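Local coordinates for protein putative tagatose-6-phosphate ketose/aldose isomerase (Escherichia coli, PDB 3C3J) that is of unsettled function but carries two SIS domains, each an alpha/beta fold built round a five-stranded parallel sheet, at residues Ile326-Arg331 and Leu343-Thr348; Ile227-Ser232 and Leu244-Leu249; Arg198-Arg203 and Gln338-Leu343. All blocks are in the same frame, centred on the assembly; numbering follows the deposited sequence.

From the N terminus, the first partner to appear is 198-203, on helix 198-210, which waits 134 residues for its mate and so opens the long loop of contact 3. Strand 226-231 comes next, and contact 2 folds helix 235-249 straight back on it, a short closure lying wholly within that longer span. After further strands the chain leaves edge strand 324-326. Here contact 1 begins, before contact 3 has closed; helix 335-356 then completes contact 3 through 338-343 and contact 1 through 343-348, so these two cross and share Leu343. The last helix is thus tied to helix 198-210 and to the loop leaving the sheet's edge. Tyr229 of contact 2 also touches Ala346 of that helix.

Contact 1 of 3, residues Ile326-Arg331 and Leu343-Thr348; sequences ILPPSR and LMYAQT
Leu327 and Pro328 pack against Tyr345 where the chain leaves the last edge strand of a parallel five-stranded sheet and turns back as helix 335-356. This is a strand-loop-helix return within an SIS alpha/beta domain, and it illustrates how one aromatic side chain can bridge a helix and the loop that precedes it. Leu327, still hydrogen-bonded through its backbone to Ala312 of the adjoining strand region, supplies the closest touch. Its CG lies beside the backbone N (chi1 -58°), and the branch Leu327 CD2 reaches the rim of the phenol ring near the ring plane, 3.5 Å from Tyr345 CE2. Leu327 CD2 also stands 3.8 Å from Tyr345 OH, so this methyl sits along the outer edge of the ring and covers neither face.

Pro328 follows, approaching from the opposite direction to the phenol, with its CD 4.1 Å from Tyr345 OH. Ile207 of helix 198-210 touches both Pro328 and Tyr345, placing a third element against this buried apolar patch. Farther on, the chain moves away from the tyrosine, and Arg331 binds other parts of the fold. Its guanidinium is held by three partners: NE in a salt bridge with Asp199 OD2, NH1 in another with Glu337 OE1, and NH2 in a hydrogen bond with Thr196 O.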
loop_
_atom_site.group_PDB
_atom_site.type_symbol
_atom_site.label_atom_id
_atom_site.label_comp_id
_atom_site.label_asym_id
_atom_site.label_seq_id
_atom_site.Cartn_x
_atom_site.Cartn_y
_atom_site.Cartn_z
ATOM N N ILE A 326 -16.424 -22.538 0.109
ATOM C CA ILE A 326 -16.111 -22.846 -1.290
ATOM C C ILE A 326 -17.079 -22.079 -2.159
ATOM O O ILE A 326 -18.282 -22.105 -1.936
ATOM C CB ILE A 326 -16.195 -24.363 -1.618
ATOM C CG1 ILE A 326 -15.332 -25.179 -0.641
ATOM C CG2 ILE A 326 -15.796 -24.629 -3.067
ATOM C CD1 ILE A 326 -13.873 -24.789 -0.553
ATOM N N LEU A 327 -16.538 -21.347 -3.128
ATOM C CA LEU A 327 -17.350 -20.553 -4.032
ATOM C C LEU A 327 -18.284 -21.449 -4.860
ATOM O O LEU A 327 -17.959 -22.609 -5.123
ATOM C CB LEU A 327 -16.451 -19.740 -4.976
ATOM C CG LEU A 327 -15.453 -18.773 -4.331
ATOM C CD1 LEU A 327 -14.593 -18.138 -5.433
ATOM C CD2 LEU A 327 -16.178 -17.706 -3.516
ATOM N N PRO A 328 -19.444 -20.919 -5.274
ATOM C CA PRO A 328 -20.328 -21.704 -6.162
ATOM C C PRO A 328 -19.589 -22.213 -7.392
ATOM O O PRO A 328 -18.690 -21.537 -7.874
ATOM C CB PRO A 328 -21.412 -20.686 -6.587
ATOM C CG PRO A 328 -21.454 -19.724 -5.511
ATOM C CD PRO A 328 -20.041 -19.618 -4.933
ATOM N N PRO A 329 -19.970 -23.394 -7.916
ATOM C CA PRO A 329 -19.278 -23.891 -9.095
ATOM C C PRO A 329 -19.397 -22.953 -10.263
ATOM O O PRO A 329 -20.457 -22.356 -10.482
ATOM C CB PRO A 329 -20.000 -25.216 -9.410
ATOM C CG PRO A 329 -20.590 -25.621 -8.125
ATOM C CD PRO A 329 -21.020 -24.332 -7.480
ATOM N N SER A 330 -18.302 -22.829 -11.003
ATOM C CA SER A 330 -18.250 -22.055 -12.235
ATOM C C SER A 330 -17.054 -22.489 -13.055
ATOM O O SER A 330 -16.233 -23.314 -12.609
ATOM C CB SER A 330 -18.105 -20.566 -11.919
ATOM O OG SER A 330 -16.828 -20.319 -11.319
ATOM N N ARG A 331 -16.903 -21.882 -14.226
ATOM C CA ARG A 331 -15.657 -22.015 -14.977
ATOM C C ARG A 331 -14.476 -21.444 -14.172
ATOM O O ARG A 331 -14.667 -20.787 -13.137
ATOM C CB ARG A 331 -15.745 -21.274 -16.292
ATOM C CG ARG A 331 -15.919 -19.754 -16.110
ATOM C CD ARG A 331 -15.485 -19.032 -17.311
ATOM N NE ARG A 331 -15.934 -17.640 -17.320
ATOM C CZ ARG A 331 -15.213 -16.604 -16.882
ATOM N NH1 ARG A 331 -13.994 -16.768 -16.375
ATOM N NH2 ARG A 331 -15.714 -15.390 -16.974
ATOM N N LEU A 343 -15.431 -9.917 -2.631
ATOM C CA LEU A 343 -16.079 -8.709 -2.171
ATOM C C LEU A 343 -17.535 -8.923 -1.726
ATOM O O LEU A 343 -17.979 -8.275 -0.790
ATOM C CB LEU A 343 -15.974 -7.591 -3.234
ATOM C CG LEU A 343 -14.583 -6.945 -3.280
ATOM C CD1 LEU A 343 -14.500 -5.956 -4.439
ATOM C CD2 LEU A 343 -14.144 -6.281 -1.941
HETATM N N MSE A 344 -18.253 -9.831 -2.382
HETATM C CA MSE A 344 -19.630 -10.164 -1.969
HETATM C C MSE A 344 -19.666 -10.580 -0.499
HETATM O O MSE A 344 -20.532 -10.103 0.252
HETATM C CB MSE A 344 -20.231 -11.288 -2.839
HETATM C CG MSE A 344 -20.315 -10.981 -4.332
HETATM SE SE MSE A 344 -21.386 -9.341 -4.764
HETATM C CE MSE A 344 -19.886 -8.009 -4.886
ATOM N N TYR A 345 -18.725 -11.430 -0.086
ATOM C CA TYR A 345 -18.645 -11.869 1.310
ATOM C C TYR A 345 -18.236 -10.716 2.228
ATOM O O TYR A 345 -18.873 -10.518 3.253
ATOM C CB TYR A 345 -17.711 -13.072 1.491
ATOM C CG TYR A 345 -18.155 -14.304 0.737
ATOM C CD1 TYR A 345 -19.132 -15.149 1.252
ATOM C CD2 TYR A 345 -17.579 -14.630 -0.493
ATOM C CE1 TYR A 345 -19.550 -16.271 0.542
ATOM C CE2 TYR A 345 -17.982 -15.735 -1.202
ATOM C CZ TYR A 345 -18.962 -16.560 -0.678
ATOM O OH TYR A 345 -19.351 -17.665 -1.387
ATOM N N ALA A 346 -17.193 -9.958 1.852
ATOM C CA ALA A 346 -16.706 -8.852 2.662
ATOM C C ALA A 346 -17.758 -7.744 2.883
ATOM O O ALA A 346 -17.896 -7.199 3.999
ATOM C CB ALA A 346 -15.434 -8.260 2.026
ATOM N N GLN A 347 -18.490 -7.401 1.824
ATOM C CA GLN A 347 -19.506 -6.339 1.922
ATOM C C GLN A 347 -20.647 -6.750 2.846
ATOM O O GLN A 347 -21.082 -5.984 3.723
ATOM C CB GLN A 347 -20.069 -5.997 0.550
ATOM C CG GLN A 347 -19.098 -5.354 -0.434
ATOM C CD GLN A 347 -19.682 -5.329 -1.850
ATOM O OE1 GLN A 347 -20.619 -6.079 -2.147
ATOM N NE2 GLN A 347 -19.114 -4.510 -2.730
ATOM N N THR A 348 -21.136 -7.955 2.624
ATOM C CA THR A 348 -22.285 -8.459 3.367
ATOM C C THR A 348 -21.857 -8.718 4.800
ATOM O O THR A 348 -22.594 -8.381 5.705
ATOM C CB THR A 348 -22.919 -9.693 2.682
ATOM O OG1 THR A 348 -21.954 -10.750 2.590
ATOM C CG2 THR A 348 -23.380 -9.337 1.272
#

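Contact 2 of 3, residues Ile227-Ser232 and Leu244-Leu249; sequences IVYLGS and LKVLEL
The ring of Tyr229 meets Val246 at its edge: CG2 of the valine lies near the ring plane, 4.1 Å from Tyr229 CE2 and equally 4.1 Å from Tyr229 OH. Helix segment 244-249 therefore covers neither face of this ring. Other parts of the fold complete its surroundings, with Phe281 meeting it at about 45° between the ring planes and Phe349 of helix 335-356 also in touch.

The setting is the first half of a beta-alpha-beta unit, in which strand 226-231 leads into helix 235-249 and on to the parallel strand 255-259. Residues on one side of the strand, Ile227 and Tyr229, both face the helix, and a single valine receives them. The tighter touch is with Ile227, whose CG2 comes 3.6 Å from Val246 CG1 and 4.0 Å from Val246 CG2, so the isoleucine methyl sits against both branches of the valine. With chi1 at 161°, Val246 CG1 lies across from the backbone N and CG2 across from the carbonyl carbon, which splays the methyls so that CG1 meets Ile227 while CG2 reaches both Ile227 and the tyrosine.

Lys245 NZ forms a salt bridge with Glu248 OE1, 3.4 Å away and weak as a hydrogen bond, and another with Glu241, while Leu244 and Leu247 pack on His266 and Pro268 of the second subunit. Between these two segments the contact rests on carbon packing, with the Tyr229 hydroxyl oxygen beside one valine methyl and no polar bond between them, so dispersion and burial are probably what it offers.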
loop_
_atom_site.group_PDB
_atom_site.type_symbol
_atom_site.label_atom_id
_atom_site.label_comp_id
_atom_site.label_asym_id
_atom_site.label_seq_id
_atom_site.Cartn_x
_atom_site.Cartn_y
_atom_site.Cartn_z
ATOM N N ILE A 227 -10.039 -7.942 12.704
ATOM C CA ILE A 227 -10.194 -8.712 11.497
ATOM C C ILE A 227 -9.040 -8.410 10.554
ATOM O O ILE A 227 -8.623 -7.259 10.421
ATOM C CB ILE A 227 -11.571 -8.476 10.812
ATOM C CG1 ILE A 227 -11.707 -9.372 9.581
ATOM C CG2 ILE A 227 -11.789 -7.028 10.454
ATOM C CD1 ILE A 227 -13.132 -9.519 9.093
ATOM N N VAL A 228 -8.510 -9.463 9.943
ATOM C CA VAL A 228 -7.453 -9.338 8.968
ATOM C C VAL A 228 -7.884 -10.044 7.700
ATOM O O VAL A 228 -8.233 -11.238 7.733
ATOM C CB VAL A 228 -6.114 -9.973 9.406
ATOM C CG1 VAL A 228 -4.998 -9.602 8.335
ATOM C CG2 VAL A 228 -5.745 -9.543 10.799
ATOM N N TYR A 229 -7.845 -9.309 6.588
ATOM C CA TYR A 229 -8.031 -9.917 5.267
ATOM C C TYR A 229 -6.706 -10.052 4.552
ATOM O O TYR A 229 -5.915 -9.095 4.529
ATOM C CB TYR A 229 -8.984 -9.070 4.407
ATOM C CG TYR A 229 -10.441 -9.113 4.824
ATOM C CD1 TYR A 229 -11.295 -10.112 4.349
ATOM C CD2 TYR A 229 -10.984 -8.109 5.613
ATOM C CE1 TYR A 229 -12.649 -10.133 4.690
ATOM C CE2 TYR A 229 -12.320 -8.111 5.960
ATOM C CZ TYR A 229 -13.155 -9.129 5.493
ATOM O OH TYR A 229 -14.484 -9.122 5.829
ATOM N N LEU A 230 -6.484 -11.210 3.929
ATOM C CA LEU A 230 -5.234 -11.519 3.208
ATOM C C LEU A 230 -5.512 -11.948 1.775
ATOM O O LEU A 230 -6.430 -12.735 1.508
ATOM C CB LEU A 230 -4.436 -12.621 3.925
ATOM C CG LEU A 230 -4.071 -12.432 5.404
ATOM C CD1 LEU A 230 -3.405 -13.676 6.023
ATOM C CD2 LEU A 230 -3.172 -11.203 5.567
ATOM N N GLY A 231 -4.748 -11.389 0.840
ATOM C CA GLY A 231 -4.842 -11.764 -0.573
ATOM C C GLY A 231 -3.536 -11.455 -1.283
ATOM O O GLY A 231 -2.904 -10.445 -0.993
ATOM N N SER A 232 -3.139 -12.317 -2.211
ATOM C CA SER A 232 -1.875 -12.148 -2.927
ATOM C C SER A 232 -2.034 -11.241 -4.133
ATOM O O SER A 232 -3.105 -11.178 -4.755
ATOM C CB SER A 232 -1.292 -13.503 -3.384
ATOM O OG SER A 232 -0.905 -14.313 -2.287
ATOM N N LEU A 244 -11.499 -1.966 4.939
ATOM C CA LEU A 244 -12.057 -0.629 5.107
ATOM C C LEU A 244 -13.586 -0.679 5.335
ATOM O O LEU A 244 -14.125 0.088 6.143
ATOM C CB LEU A 244 -11.734 0.249 3.903
ATOM C CG LEU A 244 -12.202 1.698 4.066
ATOM C CD1 LEU A 244 -11.624 2.326 5.351
ATOM C CD2 LEU A 244 -11.854 2.492 2.807
ATOM N N LYS A 245 -14.281 -1.571 4.635
ATOM C CA LYS A 245 -15.724 -1.719 4.829
ATOM C C LYS A 245 -16.089 -2.032 6.284
ATOM O O LYS A 245 -16.995 -1.411 6.834
ATOM C CB LYS A 245 -16.315 -2.801 3.919
ATOM C CG LYS A 245 -16.592 -2.350 2.520
ATOM C CD LYS A 245 -17.728 -1.378 2.519
ATOM C CE LYS A 245 -17.733 -0.561 1.274
ATOM N NZ LYS A 245 -16.538 0.321 1.054
ATOM N N VAL A 246 -15.378 -2.984 6.884
ATOM C CA VAL A 246 -15.567 -3.369 8.299
ATOM C C VAL A 246 -15.354 -2.195 9.212
ATOM O O VAL A 246 -16.113 -1.943 10.153
ATOM C CB VAL A 246 -14.473 -4.388 8.747
ATOM C CG1 VAL A 246 -14.356 -4.453 10.311
ATOM C CG2 VAL A 246 -14.742 -5.701 8.148
ATOM N N LEU A 247 -14.279 -1.483 8.937
ATOM C CA LEU A 247 -13.893 -0.367 9.750
ATOM C C LEU A 247 -14.962 0.723 9.662
ATOM O O LEU A 247 -15.442 1.194 10.685
ATOM C CB LEU A 247 -12.541 0.131 9.299
ATOM C CG LEU A 247 -11.771 0.958 10.279
ATOM C CD1 LEU A 247 -11.246 0.127 11.464
ATOM C CD2 LEU A 247 -10.630 1.606 9.458
ATOM N N GLU A 248 -15.362 1.070 8.441
ATOM C CA GLU A 248 -16.374 2.102 8.211
ATOM C C GLU A 248 -17.699 1.753 8.883
ATOM O O GLU A 248 -18.264 2.543 9.661
ATOM C CB GLU A 248 -16.650 2.235 6.714
ATOM C CG GLU A 248 -15.601 2.944 5.979
ATOM C CD GLU A 248 -15.895 3.062 4.516
ATOM O OE1 GLU A 248 -16.623 2.218 3.934
ATOM O OE2 GLU A 248 -15.360 4.011 3.926
ATOM N N LEU A 249 -18.216 0.578 8.548
ATOM C CA LEU A 249 -19.588 0.244 8.926
ATOM C C LEU A 249 -19.725 -0.054 10.431
ATOM O O LEU A 249 -20.824 0.090 11.005
ATOM C CB LEU A 249 -20.118 -0.894 8.053
ATOM C CG LEU A 249 -20.304 -0.526 6.575
ATOM C CD1 LEU A 249 -20.870 -1.684 5.802
ATOM C CD2 LEU A 249 -21.182 0.734 6.372
#

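Contact 3 of 3, residues Arg198-Arg203 and Gln338-Leu343; sequences RDVADR and QAFCFL
Cys341 SG touches the shaft of Arg203 between helix 198-210 and the long helix 335-356, a pairing that shows how the aliphatic part of an arginine can serve as packing while its head is engaged in polar bonds. From Arg203 CB, 4.7 Å from Cys341 SG, the chain heads toward the other helix. Arg203 CG, set anti to the backbone N (chi1 -162°), stands 4.4 Å from Cys341 SG. Arg203 CD makes the actual touch, at 3.7 Å from Cys341 SG. The shaft stays extended, and Arg203 NE has moved off to 4.5 Å from Cys341 SG; this NE is hydrogen-bonded to Pro328 O. At the tip, Arg203 NH2 packs 3.6 Å from Leu327 CB, and the guanidinium also makes a cation-pi interaction with Phe333. The buried guanidinium is bonded and packed by the loop ahead of helix 335-356, which probably fixes its position, while the cysteine meets its methylene.

One turn earlier, Val200 fills the other half of the interface. Its CG1 rests 3.8 Å from Phe340 CB and 4.1 Å from Phe340 CG, at the root of the aromatic side chain, and the two side chains cross at about a right angle.

Beyond this pair, Phe340 packs on helix 174-187 through Met180, Ala181 and Leu184, and Phe342 of the same helix 335-356 stacks on Phe281 from strand 276-281. Helix 198-210 for its part lies against helix 23-49, where Ala201 meets Pro24 and Ile28.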
loop_
_atom_site.group_PDB
_atom_site.type_symbol
_atom_site.label_atom_id
_atom_site.label_comp_id
_atom_site.label_asym_id
_atom_site.label_seq_id
_atom_site.Cartn_x
_atom_site.Cartn_y
_atom_site.Cartn_z
ATOM N N ARG A 198 -20.847 -12.303 -17.654
ATOM C CA ARG A 198 -22.089 -12.926 -17.149
ATOM C C ARG A 198 -21.809 -14.113 -16.231
ATOM O O ARG A 198 -22.592 -14.388 -15.338
ATOM C CB ARG A 198 -23.016 -13.353 -18.298
ATOM C CG ARG A 198 -23.645 -12.181 -19.007
ATOM C CD ARG A 198 -24.361 -12.614 -20.264
ATOM N NE ARG A 198 -24.684 -11.454 -21.079
ATOM C CZ ARG A 198 -25.807 -10.750 -20.978
ATOM N NH1 ARG A 198 -26.747 -11.088 -20.098
ATOM N NH2 ARG A 198 -25.977 -9.693 -21.760
ATOM N N ASP A 199 -20.704 -14.821 -16.435
ATOM C CA ASP A 199 -20.334 -15.912 -15.503
ATOM C C ASP A 199 -19.996 -15.346 -14.121
ATOM O O ASP A 199 -20.239 -15.989 -13.104
ATOM C CB ASP A 199 -19.158 -16.727 -16.033
ATOM C CG ASP A 199 -19.454 -17.380 -17.386
ATOM O OD1 ASP A 199 -20.635 -17.659 -17.670
ATOM O OD2 ASP A 199 -18.508 -17.607 -18.179
ATOM N N VAL A 200 -19.423 -14.136 -14.091
ATOM C CA VAL A 200 -19.037 -13.517 -12.817
ATOM C C VAL A 200 -20.292 -13.002 -12.110
ATOM O O VAL A 200 -20.481 -13.242 -10.912
ATOM C CB VAL A 200 -17.956 -12.399 -13.028
ATOM C CG1 VAL A 200 -17.553 -11.754 -11.696
ATOM C CG2 VAL A 200 -16.725 -12.963 -13.757
ATOM N N ALA A 201 -21.153 -12.320 -12.857
ATOM C CA ALA A 201 -22.439 -11.863 -12.360
ATOM C C ALA A 201 -23.256 -13.053 -11.870
ATOM O O ALA A 201 -23.830 -12.993 -10.801
ATOM C CB ALA A 201 -23.209 -11.089 -13.469
ATOM N N ASP A 202 -23.297 -14.128 -12.652
ATOM C CA ASP A 202 -24.022 -15.356 -12.248
ATOM C C ASP A 202 -23.503 -15.939 -10.913
ATOM O O ASP A 202 -24.266 -16.322 -10.051
ATOM C CB ASP A 202 -23.896 -16.461 -13.316
ATOM C CG ASP A 202 -24.771 -16.227 -14.569
ATOM O OD1 ASP A 202 -25.591 -15.278 -14.611
ATOM O OD2 ASP A 202 -24.623 -17.024 -15.538
ATOM N N ARG A 203 -22.186 -16.010 -10.770
ATOM C CA ARG A 203 -21.589 -16.585 -9.593
ATOM C C ARG A 203 -21.811 -15.707 -8.386
ATOM O O ARG A 203 -22.129 -16.201 -7.331
ATOM C CB ARG A 203 -20.109 -16.825 -9.809
ATOM C CG ARG A 203 -19.512 -17.784 -8.831
ATOM C CD ARG A 203 -18.017 -17.835 -9.053
ATOM N NE ARG A 203 -17.451 -19.084 -8.605
ATOM C CZ ARG A 203 -16.184 -19.414 -8.797
ATOM N NH1 ARG A 203 -15.355 -18.565 -9.392
ATOM N NH2 ARG A 203 -15.745 -20.585 -8.397
ATOM N N GLN A 338 -12.248 -13.163 -9.671
ATOM C CA GLN A 338 -12.441 -13.584 -8.269
ATOM C C GLN A 338 -12.652 -12.458 -7.264
ATOM O O GLN A 338 -13.345 -12.648 -6.267
ATOM C CB GLN A 338 -11.213 -14.349 -7.766
ATOM C CG GLN A 338 -11.070 -15.765 -8.281
ATOM C CD GLN A 338 -10.421 -16.673 -7.242
ATOM O OE1 GLN A 338 -9.290 -16.426 -6.754
ATOM N NE2 GLN A 338 -11.124 -17.713 -6.892
ATOM N N ALA A 339 -11.992 -11.322 -7.486
ATOM C CA ALA A 339 -12.093 -10.172 -6.600
ATOM C C ALA A 339 -13.568 -9.840 -6.345
ATOM O O ALA A 339 -13.954 -9.549 -5.223
ATOM C CB ALA A 339 -11.368 -8.943 -7.197
ATOM N N PHE A 340 -14.383 -9.917 -7.390
ATOM C CA PHE A 340 -15.832 -9.645 -7.286
ATOM C C PHE A 340 -16.529 -10.614 -6.314
ATOM O O PHE A 340 -17.296 -10.202 -5.436
ATOM C CB PHE A 340 -16.472 -9.686 -8.669
ATOM C CG PHE A 340 -15.998 -8.577 -9.566
ATOM C CD1 PHE A 340 -16.676 -7.370 -9.625
ATOM C CD2 PHE A 340 -14.867 -8.736 -10.342
ATOM C CE1 PHE A 340 -16.214 -6.351 -10.438
ATOM C CE2 PHE A 340 -14.399 -7.707 -11.182
ATOM C CZ PHE A 340 -15.061 -6.523 -11.217
ATOM N N CYS A 341 -16.223 -11.891 -6.449
ATOM C CA CYS A 341 -16.744 -12.933 -5.551
ATOM C C CYS A 341 -16.351 -12.692 -4.094
ATOM O O CYS A 341 -17.203 -12.730 -3.222
ATOM C CB CYS A 341 -16.229 -14.298 -5.970
ATOM S SG CYS A 341 -16.512 -14.729 -7.733
ATOM N N PHE A 342 -15.069 -12.430 -3.837
ATOM C CA PHE A 342 -14.612 -12.198 -2.458
ATOM C C PHE A 342 -15.298 -10.983 -1.848
ATOM O O PHE A 342 -15.712 -11.020 -0.688
ATOM C CB PHE A 342 -13.100 -12.022 -2.400
ATOM C CG PHE A 342 -12.321 -13.252 -2.813
ATOM C CD1 PHE A 342 -12.531 -14.473 -2.183
ATOM C CD2 PHE A 342 -11.374 -13.179 -3.819
ATOM C CE1 PHE A 342 -11.809 -15.608 -2.566
ATOM C CE2 PHE A 342 -10.642 -14.297 -4.205
ATOM C CZ PHE A 342 -10.863 -15.523 -3.572
ATOM N N LEU A 343 -15.431 -9.917 -2.631
ATOM C CA LEU A 343 -16.079 -8.709 -2.171
ATOM C C LEU A 343 -17.535 -8.923 -1.726
ATOM O O LEU A 343 -17.979 -8.275 -0.790
ATOM C CB LEU A 343 -15.974 -7.591 -3.234
ATOM C CG LEU A 343 -14.583 -6.945 -3.280
ATOM C CD1 LEU A 343 -14.500 -5.956 -4.439
ATOM C CD2 LEU A 343 -14.144 -6.281 -1.941
#